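Local coordinates for 2-hydroxyhepta-2,4-diene-1,7-dioate isomerase (PDB 4DBF), which probably acts as a magnesium-dependent oxaloacetate decarboxylase of the fumarylacetoacetate hydrolase (FAH) family, at residues 31-39 with 48-56; 78-89 with 106-117. One frame throughout, in Å; residues are numbered along the deposited sequence.

Interaction 1 of 2, residues 31-39 with 48-56; sequences GMCFCSIEG and TAREIEGTP
Pro56 lies over one face of the Phe34 ring, with its CD 3.8 Å from the ring centroid and only 13° off the ring normal, a CH-pi contact. Gly54 O and Thr55 CG2 approach the same ring obliquely. The second flat group, the Arg50 guanidinium, meets Glu38 OE1 at its edge and in its plane, while Phe62 forms a cation-pi contact with Arg50. Phe34 and Arg50 sit on the two strands of an antiparallel beta hairpin, 31-38 and 48-52, in the N-terminal region. Ser36 pairs with Arg50 and Glu38 with Thr48 through reciprocal backbone hydrogen bonds, and a further bond runs from Ile52 N to Phe34 O. On one face of the hairpin, Cys35 and Ile37 lie with Ala49 and Glu51; Cys35 SG packs on Ala49 CB at 4.1 Å. Glu51 sends its carboxylate back past Cys33 CB, but its main polar partner is Arg65, through a salt bridge. Beside the Ile52-Phe34 bond, Ile52 CG1 rests on Phe34 CB at 3.6 Å, and a water accepts a bond from Phe34 N.

The other face carries the charged pair. Arg50 bends at chi2 and chi3, which brings NH2 to 3.3 Å from Glu38 OE1 in a salt bridge; the bond from NE to the same oxygen is weak. Carboxylate and guanidinium planes stand 78° apart, so the two groups do not form a flat, two-pronged pair. The second carboxylate oxygen is held separately: Ser36 OG, swung opposite its backbone N (chi1 159°) and so toward Glu38, donates to the anti lone pair of Glu38 OE2 at 2.9 Å.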
ATOM      1  N   GLY A  31      20.004  13.164  14.863  1.00 29.02           N
ATOM      2  CA  GLY A  31      19.171  12.135  14.292  1.00 29.45           C
ATOM      3  C   GLY A  31      17.734  12.616  14.104  1.00 28.90           C
ATOM      4  O   GLY A  31      17.497  13.772  14.103  1.00 29.44           O
ATOM      5  N   MET A  32      16.807  11.697  13.988  1.00 28.77           N
ATOM      6  CA  MET A  32      15.402  11.998  13.761  1.00 28.69           C
ATOM      7  C   MET A  32      14.546  11.733  14.945  1.00 26.35           C
ATOM      8  O   MET A  32      14.762  10.819  15.649  1.00 25.80           O
ATOM      9  CB  MET A  32      14.860  11.104  12.681  1.00 28.77           C
ATOM     10  CG  MET A  32      15.369  11.370  11.318  1.00 36.24           C
ATOM     11  SD  MET A  32      14.734  10.160  10.160  1.00 44.08           S
ATOM     12  CE  MET A  32      15.314  10.943   8.704  1.00 46.13           C
ATOM     13  N   CYS A  33      13.495  12.498  15.064  1.00 25.67           N
ATOM     14  CA  CYS A  33      12.530  12.278  16.093  1.00 26.00           C
ATOM     15  C   CYS A  33      11.179  12.857  15.728  1.00 25.70           C
ATOM     16  O   CYS A  33      11.066  13.593  14.807  1.00 23.03           O
ATOM     17  CB  CYS A  33      12.999  12.885  17.414  1.00 25.93           C
ATOM     18  SG  CYS A  33      13.234  14.649  17.358  1.00 28.54           S
ATOM     19  N   PHE A  34      10.178  12.448  16.473  1.00 24.99           N
ATOM     20  CA  PHE A  34       8.911  13.123  16.569  1.00 27.03           C
ATOM     21  C   PHE A  34       9.022  14.338  17.473  1.00 26.60           C
ATOM     22  O   PHE A  34       9.781  14.362  18.392  1.00 26.19           O
ATOM     23  CB  PHE A  34       7.826  12.192  17.080  1.00 25.96           C
ATOM     24  CG  PHE A  34       7.346  11.225  16.055  1.00 29.33           C
ATOM     25  CD1 PHE A  34       6.507  11.635  15.066  1.00 29.10           C
ATOM     26  CD2 PHE A  34       7.770   9.922  16.065  1.00 29.14           C
ATOM     27  CE1 PHE A  34       6.071  10.753  14.122  1.00 34.16           C
ATOM     28  CE2 PHE A  34       7.335   9.035  15.121  1.00 34.81           C
ATOM     29  CZ  PHE A  34       6.483   9.454  14.153  1.00 34.39           C
ATOM     30  N   CYS A  35       8.236  15.339  17.170  1.00 26.62           N
ATOM     31  CA  CYS A  35       8.236  16.562  17.899  1.00 27.10           C
ATOM     32  C   CYS A  35       6.916  17.306  17.836  1.00 27.34           C
ATOM     33  O   CYS A  35       6.072  17.061  17.030  1.00 25.95           O
ATOM     34  CB  CYS A  35       9.283  17.471  17.354  1.00 26.58           C
ATOM     35  SG  CYS A  35       8.888  18.113  15.736  1.00 28.67           S
ATOM     36  N   SER A  36       6.808  18.260  18.710  1.00 26.70           N
ATOM     37  CA  SER A  36       5.693  19.121  18.738  1.00 27.94           C
ATOM     38  C   SER A  36       6.222  20.430  18.257  1.00 28.26           C
ATOM     39  O   SER A  36       7.325  20.763  18.551  1.00 30.07           O
ATOM     40  CB  SER A  36       5.211  19.206  20.170  1.00 30.30           C
ATOM     41  OG  SER A  36       4.461  20.332  20.380  1.00 35.96           O
ATOM     42  N   ILE A  37       5.430  21.160  17.507  1.00 27.12           N
ATOM     43  CA  ILE A  37       5.830  22.404  16.917  1.00 27.67           C
ATOM     44  C   ILE A  37       5.069  23.514  17.609  1.00 30.06           C
ATOM     45  O   ILE A  37       3.889  23.527  17.577  1.00 28.79           O
ATOM     46  CB  ILE A  37       5.470  22.451  15.443  1.00 28.62           C
ATOM     47  CG1 ILE A  37       6.036  21.241  14.726  1.00 28.04           C
ATOM     48  CG2 ILE A  37       5.930  23.742  14.824  1.00 27.08           C
ATOM     49  CD1 ILE A  37       7.478  21.340  14.491  1.00 33.57           C
ATOM     50  N   GLU A  38       5.786  24.432  18.218  1.00 31.90           N
ATOM     51  CA  GLU A  38       5.190  25.416  19.079  1.00 35.19           C
ATOM     52  C   GLU A  38       5.541  26.851  18.772  1.00 36.75           C
ATOM     53  O   GLU A  38       6.626  27.143  18.347  1.00 34.44           O
ATOM     54  CB  GLU A  38       5.509  25.062  20.506  1.00 36.43           C
ATOM     55  CG  GLU A  38       4.924  23.704  20.816  1.00 40.06           C
ATOM     56  CD  GLU A  38       4.815  23.400  22.264  1.00 46.67           C
ATOM     57  OE1 GLU A  38       5.053  24.305  23.076  1.00 46.57           O
ATOM     58  OE2 GLU A  38       4.479  22.245  22.556  1.00 46.69           O
ATOM     59  N   GLY A  39       4.576  27.738  18.985  1.00 39.22           N
ATOM     60  CA  GLY A  39       4.731  29.132  18.644  1.00 41.87           C
ATOM     61  C   GLY A  39       3.608  29.665  17.789  1.00 45.24           C
ATOM     62  O   GLY A  39       2.704  28.957  17.399  1.00 43.66           O
ATOM     63  N   THR A  48       9.300  26.663  17.434  1.00 32.13           N
ATOM     64  CA  THR A  48      10.210  25.814  18.138  1.00 31.28           C
ATOM     65  C   THR A  48       9.776  24.340  18.038  1.00 30.14           C
ATOM     66  O   THR A  48       8.628  24.048  18.111  1.00 30.67           O
ATOM     67  CB  THR A  48      10.322  26.257  19.608  1.00 31.74           C
ATOM     68  OG1 THR A  48      10.909  27.543  19.664  1.00 33.87           O
ATOM     69  CG2 THR A  48      11.150  25.339  20.380  1.00 29.58           C
ATOM     70  N   ALA A  49      10.722  23.443  17.845  1.00 27.90           N
ATOM     71  CA  ALA A  49      10.472  22.026  17.879  1.00 26.37           C
ATOM     72  C   ALA A  49      10.869  21.403  19.214  1.00 27.08           C
ATOM     73  O   ALA A  49      11.942  21.587  19.684  1.00 25.79           O
ATOM     74  CB  ALA A  49      11.176  21.325  16.741  1.00 24.98           C
ATOM     75  N   ARG A  50       9.957  20.655  19.788  1.00 25.94           N
ATOM     76  CA  ARG A  50      10.148  20.041  21.054  1.00 28.54           C
ATOM     77  C   ARG A  50      10.056  18.546  20.894  1.00 27.73           C
ATOM     78  O   ARG A  50       9.036  18.040  20.583  1.00 26.40           O
ATOM     79  CB  ARG A  50       9.062  20.488  22.025  1.00 28.61           C
ATOM     80  CG  ARG A  50       9.076  21.934  22.411  1.00 34.65           C
ATOM     81  CD  ARG A  50       9.024  22.057  23.930  1.00 43.84           C
ATOM     82  NE  ARG A  50       7.774  22.549  24.375  1.00 46.97           N
ATOM     83  CZ  ARG A  50       7.256  22.396  25.583  1.00 50.26           C
ATOM     84  NH1 ARG A  50       7.864  21.737  26.538  1.00 50.36           N
ATOM     85  NH2 ARG A  50       6.093  22.915  25.828  1.00 46.87           N
ATOM     86  N   GLU A  51      11.152  17.856  21.123  1.00 26.80           N
ATOM     87  CA  GLU A  51      11.175  16.445  20.979  1.00 27.88           C
ATOM     88  C   GLU A  51      10.191  15.767  21.909  1.00 29.90           C
ATOM     89  O   GLU A  51      10.089  16.105  23.040  1.00 30.28           O
ATOM     90  CB  GLU A  51      12.559  15.901  21.197  1.00 28.97           C
ATOM     91  CG  GLU A  51      12.601  14.408  21.202  1.00 32.42           C
ATOM     92  CD  GLU A  51      13.953  13.853  21.505  1.00 37.12           C
ATOM     93  OE1 GLU A  51      14.562  14.279  22.466  1.00 35.51           O
ATOM     94  OE2 GLU A  51      14.399  13.000  20.775  1.00 37.41           O
ATOM     95  N   ILE A  52       9.463  14.814  21.392  1.00 29.93           N
ATOM     96  CA  ILE A  52       8.622  14.015  22.216  1.00 31.17           C
ATOM     97  C   ILE A  52       9.138  12.609  22.364  1.00 33.74           C
ATOM     98  O   ILE A  52       9.814  12.099  21.540  1.00 31.97           O
ATOM     99  CB  ILE A  52       7.156  13.972  21.774  1.00 31.48           C
ATOM    100  CG1 ILE A  52       7.028  13.442  20.384  1.00 31.61           C
ATOM    101  CG2 ILE A  52       6.490  15.324  21.817  1.00 32.13           C
ATOM    102  CD1 ILE A  52       5.602  13.189  20.054  1.00 32.55           C
ATOM    103  N   GLU A  53       8.760  12.010  23.474  1.00 36.38           N
ATOM    104  CA  GLU A  53       9.072  10.647  23.753  1.00 40.78           C
ATOM    105  C   GLU A  53       8.246   9.770  22.823  1.00 40.13           C
ATOM    106  O   GLU A  53       7.067   9.814  22.853  1.00 41.23           O
ATOM    107  CB  GLU A  53       8.710  10.378  25.205  1.00 42.01           C
ATOM    108  CG  GLU A  53       9.694   9.548  25.975  1.00 49.22           C
ATOM    109  CD  GLU A  53       9.439   9.597  27.472  1.00 57.90           C
ATOM    110  OE1 GLU A  53       8.355   9.192  27.926  1.00 59.46           O
ATOM    111  OE2 GLU A  53      10.338  10.051  28.194  1.00 62.20           O
ATOM    112  N   GLY A  54       8.873   8.983  21.988  1.00 39.90           N
ATOM    113  CA  GLY A  54       8.120   8.061  21.163  1.00 40.71           C
ATOM    114  C   GLY A  54       7.273   8.679  20.071  1.00 39.68           C
ATOM    115  O   GLY A  54       7.702   9.608  19.482  1.00 39.26           O
ATOM    116  N   THR A  55       6.074   8.156  19.825  1.00 39.66           N
ATOM    117  CA  THR A  55       5.183   8.632  18.755  1.00 38.61           C
ATOM    118  C   THR A  55       4.022   9.436  19.251  1.00 37.39           C
ATOM    119  O   THR A  55       3.694   9.401  20.379  1.00 37.60           O
ATOM    120  CB  THR A  55       4.560   7.493  17.959  1.00 38.21           C
ATOM    121  OG1 THR A  55       3.889   6.627  18.845  1.00 39.29           O
ATOM    122  CG2 THR A  55       5.574   6.733  17.218  1.00 40.23           C
ATOM    123  N   PRO A  56       3.389  10.149  18.357  1.00 37.19           N
ATOM    124  CA  PRO A  56       2.333  11.073  18.741  1.00 38.32           C
ATOM    125  C   PRO A  56       1.012  10.457  19.042  1.00 39.06           C
ATOM    126  O   PRO A  56       0.118  11.206  19.277  1.00 39.59           O
ATOM    127  CB  PRO A  56       2.185  11.966  17.522  1.00 37.58           C
ATOM    128  CG  PRO A  56       3.131  11.460  16.508  1.00 37.50           C
ATOM    129  CD  PRO A  56       3.578  10.127  16.918  1.00 37.03           C
TER
HETATM  130  O   HOH W   1      10.175  11.062  19.137  1.00 39.21           O
HETATM  131  O   HOH W   2       8.731  29.328  19.590  1.00 39.44           O

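Interaction 2 of 2, residues 78-89 with 106-117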
ATOM      1  N   MET A  78       4.617  11.565   9.105  1.00 22.34           N
ATOM      2  CA  MET A  78       4.390  10.161   9.404  1.00 26.13           C
ATOM      3  C   MET A  78       5.072   9.259   8.376  1.00 26.39           C
ATOM      4  O   MET A  78       5.324   9.654   7.283  1.00 25.83           O
ATOM      5  CB  MET A  78       2.923   9.770   9.301  1.00 27.57           C
ATOM      6  CG  MET A  78       2.041  10.161  10.445  1.00 31.65           C
ATOM      7  SD  MET A  78       2.386   9.432  12.031  1.00 38.57           S
ATOM      8  CE  MET A  78       1.839  10.773  13.041  1.00 29.66           C
ATOM      9  N   LEU A  79       5.246   8.025   8.766  1.00 26.38           N
ATOM     10  CA  LEU A  79       5.639   6.984   7.862  1.00 28.97           C
ATOM     11  C   LEU A  79       4.471   6.027   7.796  1.00 26.16           C
ATOM     12  O   LEU A  79       4.413   5.071   8.471  1.00 26.18           O
ATOM     13  CB  LEU A  79       6.876   6.300   8.364  1.00 29.79           C
ATOM     14  CG  LEU A  79       8.108   7.162   8.445  1.00 31.95           C
ATOM     15  CD1 LEU A  79       9.273   6.307   8.879  1.00 37.28           C
ATOM     16  CD2 LEU A  79       8.404   7.857   7.152  1.00 30.37           C
ATOM     17  N   PRO A  80       3.519   6.345   6.963  1.00 24.18           N
ATOM     18  CA  PRO A  80       2.278   5.595   6.952  1.00 22.41           C
ATOM     19  C   PRO A  80       2.411   4.192   6.402  1.00 22.20           C
ATOM     20  O   PRO A  80       3.130   4.039   5.494  1.00 20.25           O
ATOM     21  CB  PRO A  80       1.396   6.411   6.048  1.00 22.09           C
ATOM     22  CG  PRO A  80       2.322   7.124   5.166  1.00 23.91           C
ATOM     23  CD  PRO A  80       3.561   7.362   5.923  1.00 23.42           C
ATOM     24  N   SER A  81       1.650   3.246   6.933  1.00 21.92           N
ATOM     25  CA  SER A  81       1.580   1.886   6.408  1.00 23.42           C
ATOM     26  C   SER A  81       0.948   1.860   5.025  1.00 23.95           C
ATOM     27  O   SER A  81       1.338   1.111   4.192  1.00 23.86           O
ATOM     28  CB  SER A  81       0.862   0.918   7.352  1.00 23.82           C
ATOM     29  OG  SER A  81      -0.492   0.907   7.148  1.00 25.62           O
ATOM     30  N   LYS A  82      -0.018   2.719   4.826  1.00 20.71           N
ATOM     31  CA  LYS A  82      -0.577   2.953   3.531  1.00 20.01           C
ATOM     32  C   LYS A  82      -1.179   4.340   3.411  1.00 20.11           C
ATOM     33  O   LYS A  82      -1.423   4.987   4.371  1.00 20.56           O
ATOM     34  CB  LYS A  82      -1.608   1.900   3.187  1.00 19.98           C
ATOM     35  CG  LYS A  82      -2.709   1.738   4.197  1.00 21.22           C
ATOM     36  CD  LYS A  82      -3.606   0.579   3.857  1.00 19.83           C
ATOM     37  CE  LYS A  82      -4.787   0.498   4.784  1.00 21.19           C
ATOM     38  NZ  LYS A  82      -4.439   0.157   6.159  1.00 21.53           N
ATOM     39  N   VAL A  83      -1.386   4.749   2.178  1.00 20.46           N
ATOM     40  CA  VAL A  83      -1.986   6.010   1.843  1.00 19.27           C
ATOM     41  C   VAL A  83      -3.208   5.721   0.993  1.00 18.96           C
ATOM     42  O   VAL A  83      -3.102   5.132  -0.040  1.00 19.57           O
ATOM     43  CB  VAL A  83      -1.047   6.921   1.073  1.00 19.49           C
ATOM     44  CG1 VAL A  83      -1.760   8.207   0.732  1.00 20.05           C
ATOM     45  CG2 VAL A  83       0.221   7.125   1.840  1.00 20.37           C
ATOM     46  N   VAL A  84      -4.366   6.087   1.494  1.00 18.26           N
ATOM     47  CA  VAL A  84      -5.598   5.807   0.793  1.00 17.93           C
ATOM     48  C   VAL A  84      -6.136   7.104   0.276  1.00 19.14           C
ATOM     49  O   VAL A  84      -6.226   8.033   0.989  1.00 20.32           O
ATOM     50  CB  VAL A  84      -6.653   5.148   1.670  1.00 18.33           C
ATOM     51  CG1 VAL A  84      -7.872   4.821   0.839  1.00 18.02           C
ATOM     52  CG2 VAL A  84      -6.114   3.921   2.357  1.00 17.19           C
ATOM     53  N   ALA A  85      -6.418   7.140  -1.008  1.00 19.76           N
ATOM     54  CA  ALA A  85      -6.792   8.352  -1.657  1.00 19.07           C
ATOM     55  C   ALA A  85      -8.121   8.240  -2.407  1.00 19.95           C
ATOM     56  O   ALA A  85      -8.471   7.213  -2.837  1.00 18.92           O
ATOM     57  CB  ALA A  85      -5.702   8.800  -2.577  1.00 19.39           C
ATOM     58  N   ILE A  86      -8.819   9.348  -2.524  1.00 20.96           N
ATOM     59  CA  ILE A  86     -10.104   9.397  -3.201  1.00 22.01           C
ATOM     60  C   ILE A  86     -10.009  10.183  -4.506  1.00 21.77           C
ATOM     61  O   ILE A  86      -9.595  11.311  -4.522  1.00 25.41           O
ATOM     62  CB  ILE A  86     -11.217  10.035  -2.335  1.00 22.97           C
ATOM     63  CG1 ILE A  86     -11.194   9.514  -0.914  1.00 25.12           C
ATOM     64  CG2 ILE A  86     -12.576   9.776  -2.925  1.00 19.54           C
ATOM     65  CD1 ILE A  86     -11.329   8.027  -0.822  1.00 25.85           C
ATOM     66  N   GLY A  87     -10.418   9.558  -5.588  1.00 22.91           N
ATOM     67  CA  GLY A  87     -10.571  10.239  -6.838  1.00 22.19           C
ATOM     68  C   GLY A  87     -12.018  10.614  -7.101  1.00 21.00           C
ATOM     69  O   GLY A  87     -12.914  10.072  -6.542  1.00 20.68           O
ATOM     70  N   ARG A  88     -12.187  11.562  -7.988  1.00 21.35           N
ATOM     71  CA  ARG A  88     -13.473  12.131  -8.318  1.00 22.91           C
ATOM     72  C   ARG A  88     -14.288  12.591  -7.150  1.00 24.10           C
ATOM     73  O   ARG A  88     -15.443  12.369  -7.146  1.00 24.43           O
ATOM     74  CB  ARG A  88     -14.297  11.160  -9.109  1.00 23.22           C
ATOM     75  CG  ARG A  88     -13.544  10.591 -10.269  1.00 26.49           C
ATOM     76  CD  ARG A  88     -14.407   9.814 -11.193  1.00 28.56           C
ATOM     77  NE  ARG A  88     -14.577   8.443 -10.811  1.00 26.06           N
ATOM     78  CZ  ARG A  88     -13.830   7.470 -11.247  1.00 27.34           C
ATOM     79  NH1 ARG A  88     -12.839   7.713 -12.065  1.00 25.60           N
ATOM     80  NH2 ARG A  88     -14.087   6.257 -10.852  1.00 28.30           N
ATOM     81  N   ASN A  89     -13.673  13.241  -6.191  1.00 22.90           N
ATOM     82  CA  ASN A  89     -14.387  13.720  -5.046  1.00 24.11           C
ATOM     83  C   ASN A  89     -14.692  15.198  -5.023  1.00 24.73           C
ATOM     84  O   ASN A  89     -15.235  15.666  -4.084  1.00 26.56           O
ATOM     85  CB  ASN A  89     -13.652  13.359  -3.762  1.00 24.26           C
ATOM     86  CG  ASN A  89     -14.561  13.330  -2.564  1.00 26.70           C
ATOM     87  OD1 ASN A  89     -15.696  12.956  -2.665  1.00 26.12           O
ATOM     88  ND2 ASN A  89     -14.056  13.750  -1.437  1.00 22.53           N
ATOM     89  N   PRO A 106     -18.853   7.886  -9.673  1.00 34.28           N
ATOM     90  CA  PRO A 106     -18.777   8.347  -8.308  1.00 31.40           C
ATOM     91  C   PRO A 106     -17.354   8.319  -7.801  1.00 27.67           C
ATOM     92  O   PRO A 106     -16.519   7.777  -8.429  1.00 26.28           O
ATOM     93  CB  PRO A 106     -19.630   7.361  -7.577  1.00 32.16           C
ATOM     94  CG  PRO A 106     -19.541   6.161  -8.368  1.00 34.74           C
ATOM     95  CD  PRO A 106     -19.513   6.595  -9.771  1.00 34.96           C
ATOM     96  N   PRO A 107     -17.125   8.939  -6.673  1.00 25.53           N
ATOM     97  CA  PRO A 107     -15.817   8.901  -6.045  1.00 24.39           C
ATOM     98  C   PRO A 107     -15.269   7.496  -5.943  1.00 23.23           C
ATOM     99  O   PRO A 107     -15.997   6.593  -5.760  1.00 23.36           O
ATOM    100  CB  PRO A 107     -16.091   9.469  -4.677  1.00 24.09           C
ATOM    101  CG  PRO A 107     -17.194  10.426  -4.896  1.00 25.55           C
ATOM    102  CD  PRO A 107     -18.065   9.707  -5.866  1.00 25.03           C
ATOM    103  N   THR A 108     -13.974   7.350  -6.070  1.00 21.25           N
ATOM    104  CA  THR A 108     -13.357   6.066  -6.068  1.00 21.98           C
ATOM    105  C   THR A 108     -12.102   6.105  -5.213  1.00 22.08           C
ATOM    106  O   THR A 108     -11.440   7.074  -5.186  1.00 22.42           O
ATOM    107  CB  THR A 108     -13.007   5.647  -7.501  1.00 22.07           C
ATOM    108  OG1 THR A 108     -12.671   4.279  -7.554  1.00 24.88           O
ATOM    109  CG2 THR A 108     -11.890   6.478  -8.034  1.00 21.68           C
ATOM    110  N   LEU A 109     -11.818   5.010  -4.553  1.00 21.99           N
ATOM    111  CA  LEU A 109     -10.682   4.872  -3.699  1.00 21.86           C
ATOM    112  C   LEU A 109      -9.492   4.357  -4.480  1.00 19.97           C
ATOM    113  O   LEU A 109      -9.636   3.581  -5.343  1.00 20.60           O
ATOM    114  CB  LEU A 109     -11.066   3.888  -2.617  1.00 22.64           C
ATOM    115  CG  LEU A 109     -10.179   3.419  -1.507  1.00 27.43           C
ATOM    116  CD1 LEU A 109     -11.044   2.801  -0.424  1.00 30.07           C
ATOM    117  CD2 LEU A 109      -9.236   2.397  -2.058  1.00 26.11           C
ATOM    118  N   PHE A 110      -8.306   4.811  -4.140  1.00 20.10           N
ATOM    119  CA  PHE A 110      -7.096   4.199  -4.648  1.00 18.74           C
ATOM    120  C   PHE A 110      -5.960   4.288  -3.625  1.00 18.90           C
ATOM    121  O   PHE A 110      -6.094   4.912  -2.604  1.00 17.63           O
ATOM    122  CB  PHE A 110      -6.712   4.740  -6.024  1.00 19.00           C
ATOM    123  CG  PHE A 110      -6.285   6.153  -6.028  1.00 18.89           C
ATOM    124  CD1 PHE A 110      -7.189   7.144  -6.078  1.00 18.09           C
ATOM    125  CD2 PHE A 110      -4.979   6.476  -6.004  1.00 18.29           C
ATOM    126  CE1 PHE A 110      -6.812   8.443  -6.065  1.00 18.54           C
ATOM    127  CE2 PHE A 110      -4.586   7.771  -5.983  1.00 17.64           C
ATOM    128  CZ  PHE A 110      -5.499   8.762  -6.007  1.00 19.12           C
ATOM    129  N   LEU A 111      -4.871   3.624  -3.929  1.00 18.34           N
ATOM    130  CA  LEU A 111      -3.740   3.572  -3.021  1.00 18.30           C
ATOM    131  C   LEU A 111      -2.511   4.243  -3.592  1.00 19.71           C
ATOM    132  O   LEU A 111      -2.268   4.107  -4.730  1.00 17.15           O
ATOM    133  CB  LEU A 111      -3.412   2.141  -2.677  1.00 18.09           C
ATOM    134  CG  LEU A 111      -4.523   1.312  -2.037  1.00 19.21           C
ATOM    135  CD1 LEU A 111      -4.211  -0.150  -1.955  1.00 19.32           C
ATOM    136  CD2 LEU A 111      -4.867   1.862  -0.701  1.00 18.88           C
ATOM    137  N   LYS A 112      -1.763   4.934  -2.746  1.00 18.79           N
ATOM    138  CA  LYS A 112      -0.396   5.330  -3.044  1.00 18.05           C
ATOM    139  C   LYS A 112       0.501   4.539  -2.103  1.00 19.98           C
ATOM    140  O   LYS A 112       0.174   4.392  -0.984  1.00 19.84           O
ATOM    141  CB  LYS A 112      -0.157   6.824  -2.858  1.00 18.70           C
ATOM    142  CG  LYS A 112      -0.796   7.745  -3.873  1.00 20.96           C
ATOM    143  CD  LYS A 112      -0.772   9.202  -3.460  1.00 20.76           C
ATOM    144  CE  LYS A 112       0.438   9.962  -3.946  1.00 21.48           C
ATOM    145  NZ  LYS A 112       0.389  10.384  -5.345  1.00 21.43           N
ATOM    146  N   PRO A 113       1.605   4.012  -2.600  1.00 18.43           N
ATOM    147  CA  PRO A 113       2.491   3.201  -1.797  1.00 18.17           C
ATOM    148  C   PRO A 113       3.291   4.082  -0.860  1.00 18.42           C
ATOM    149  O   PRO A 113       3.521   5.199  -1.208  1.00 18.13           O
ATOM    150  CB  PRO A 113       3.398   2.596  -2.834  1.00 17.45           C
ATOM    151  CG  PRO A 113       3.541   3.651  -3.829  1.00 18.18           C
ATOM    152  CD  PRO A 113       2.209   4.312  -3.900  1.00 18.71           C
ATOM    153  N   PRO A 114       3.694   3.553   0.291  1.00 20.22           N
ATOM    154  CA  PRO A 114       4.469   4.307   1.285  1.00 20.74           C
ATOM    155  C   PRO A 114       5.770   4.900   0.758  1.00 20.71           C
ATOM    156  O   PRO A 114       6.246   5.907   1.189  1.00 19.97           O
ATOM    157  CB  PRO A 114       4.775   3.265   2.350  1.00 23.77           C
ATOM    158  CG  PRO A 114       3.728   2.263   2.199  1.00 24.86           C
ATOM    159  CD  PRO A 114       3.378   2.215   0.757  1.00 18.85           C
ATOM    160  N   THR A 115       6.306   4.221  -0.220  1.00 18.81           N
ATOM    161  CA  THR A 115       7.477   4.639  -0.912  1.00 20.88           C
ATOM    162  C   THR A 115       7.307   5.914  -1.738  1.00 20.18           C
ATOM    163  O   THR A 115       8.247   6.499  -2.122  1.00 22.09           O
ATOM    164  CB  THR A 115       8.014   3.503  -1.790  1.00 21.12           C
ATOM    165  OG1 THR A 115       6.951   2.858  -2.446  1.00 20.94           O
ATOM    166  CG2 THR A 115       8.704   2.524  -0.943  1.00 23.38           C
ATOM    167  N   ALA A 116       6.086   6.329  -1.977  1.00 19.33           N
ATOM    168  CA  ALA A 116       5.834   7.574  -2.676  1.00 18.06           C
ATOM    169  C   ALA A 116       5.997   8.787  -1.773  1.00 17.87           C
ATOM    170  O   ALA A 116       6.222   9.851  -2.206  1.00 19.28           O
ATOM    171  CB  ALA A 116       4.464   7.570  -3.299  1.00 17.79           C
ATOM    172  N   VAL A 117       5.838   8.559  -0.502  1.00 17.94           N
ATOM    173  CA  VAL A 117       5.836   9.601   0.492  1.00 19.45           C
ATOM    174  C   VAL A 117       7.187  10.288   0.580  1.00 20.78           C
ATOM    175  O   VAL A 117       8.185   9.668   0.585  1.00 19.20           O
ATOM    176  CB  VAL A 117       5.415   9.067   1.866  1.00 18.74           C
ATOM    177  CG1 VAL A 117       5.501  10.164   2.886  1.00 21.57           C
ATOM    178  CG2 VAL A 117       4.019   8.498   1.794  1.00 18.14           C
TER
HETATM  179  O   HOH W   3      -0.891   2.551   0.223  1.00 29.77           O
HETATM  180  O   HOH W   4     -16.497   5.343  -9.499  1.00 34.67           O
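Strands 83-87 and 108-112 form a buried antiparallel beta pair beside the magnesium site of the FAH-family domain. Val83 with Lys112, Ala85 with Phe110 and Gly87 with Thr108 are the hydrogen-bonded pairs; the last two are bonded in both directions, whereas Val83 and Lys112 share one direct bond, from Lys112 N to Val83 O, and a water bridges Val83 N and Lys112 O. Phe110 CG sits between its backbone N and carbonyl carbon (chi1 68°), which folds the ring back over the neighbouring strand. Ala85 CB then lies over one ring face, offset toward the rim, 3.4 Å from Phe110 CZ, and Gly87 N meets the ring at its edge. The Phe110 side chain comes within about 4 Å of the magnesium ion bound by Glu136, Glu138 and Asp167. Lys112 turns its NZ from the pair to a salt bridge with Asp167 and to the carbonyls of Lys184 and Phe189.

At one end Arg88 NE donates to Pro106 O at 3.1 Å; the oxygen lies in the guanidinium plane, though NE stands above the Pro106 carbonyl plane, and Thr108 CG2 sits over one guanidinium face, toward its rim. At the other end Pro80 CG and Val117 CG2 meet tip to tip.

On the face of Val84, Ile86, Leu109 and Leu111, Val84 CG1 packs against Leu109 CG. Helix 235-243 covers this side, while strand 253-255 runs parallel to 83-87 and binds its backbone.

In the fold
From the N terminus, interaction 1 comes first and closes the eight-residue loop 40-47 between neighbouring strands of the N-terminal part. The chain then passes through strands 62-63, 65-68 and 73-75 before interaction 2 opens, where pairing of 78-89 with 106-117 closes the longer connection 90-105, much of it (93-103) not modelled. The two contacts follow in series, neither nested nor crossed, with centres about 25 Å apart. Their near ends nevertheless touch: Pro56 CG packs on Met78 CE at 3.8 Å. Met78 also meets Leu160 and Ile196 on strands 159-170 and 190-197, so this small apolar joint ties the N-terminal hairpin to the FAH-family part that holds the Glu136, Glu138 and Asp167 site.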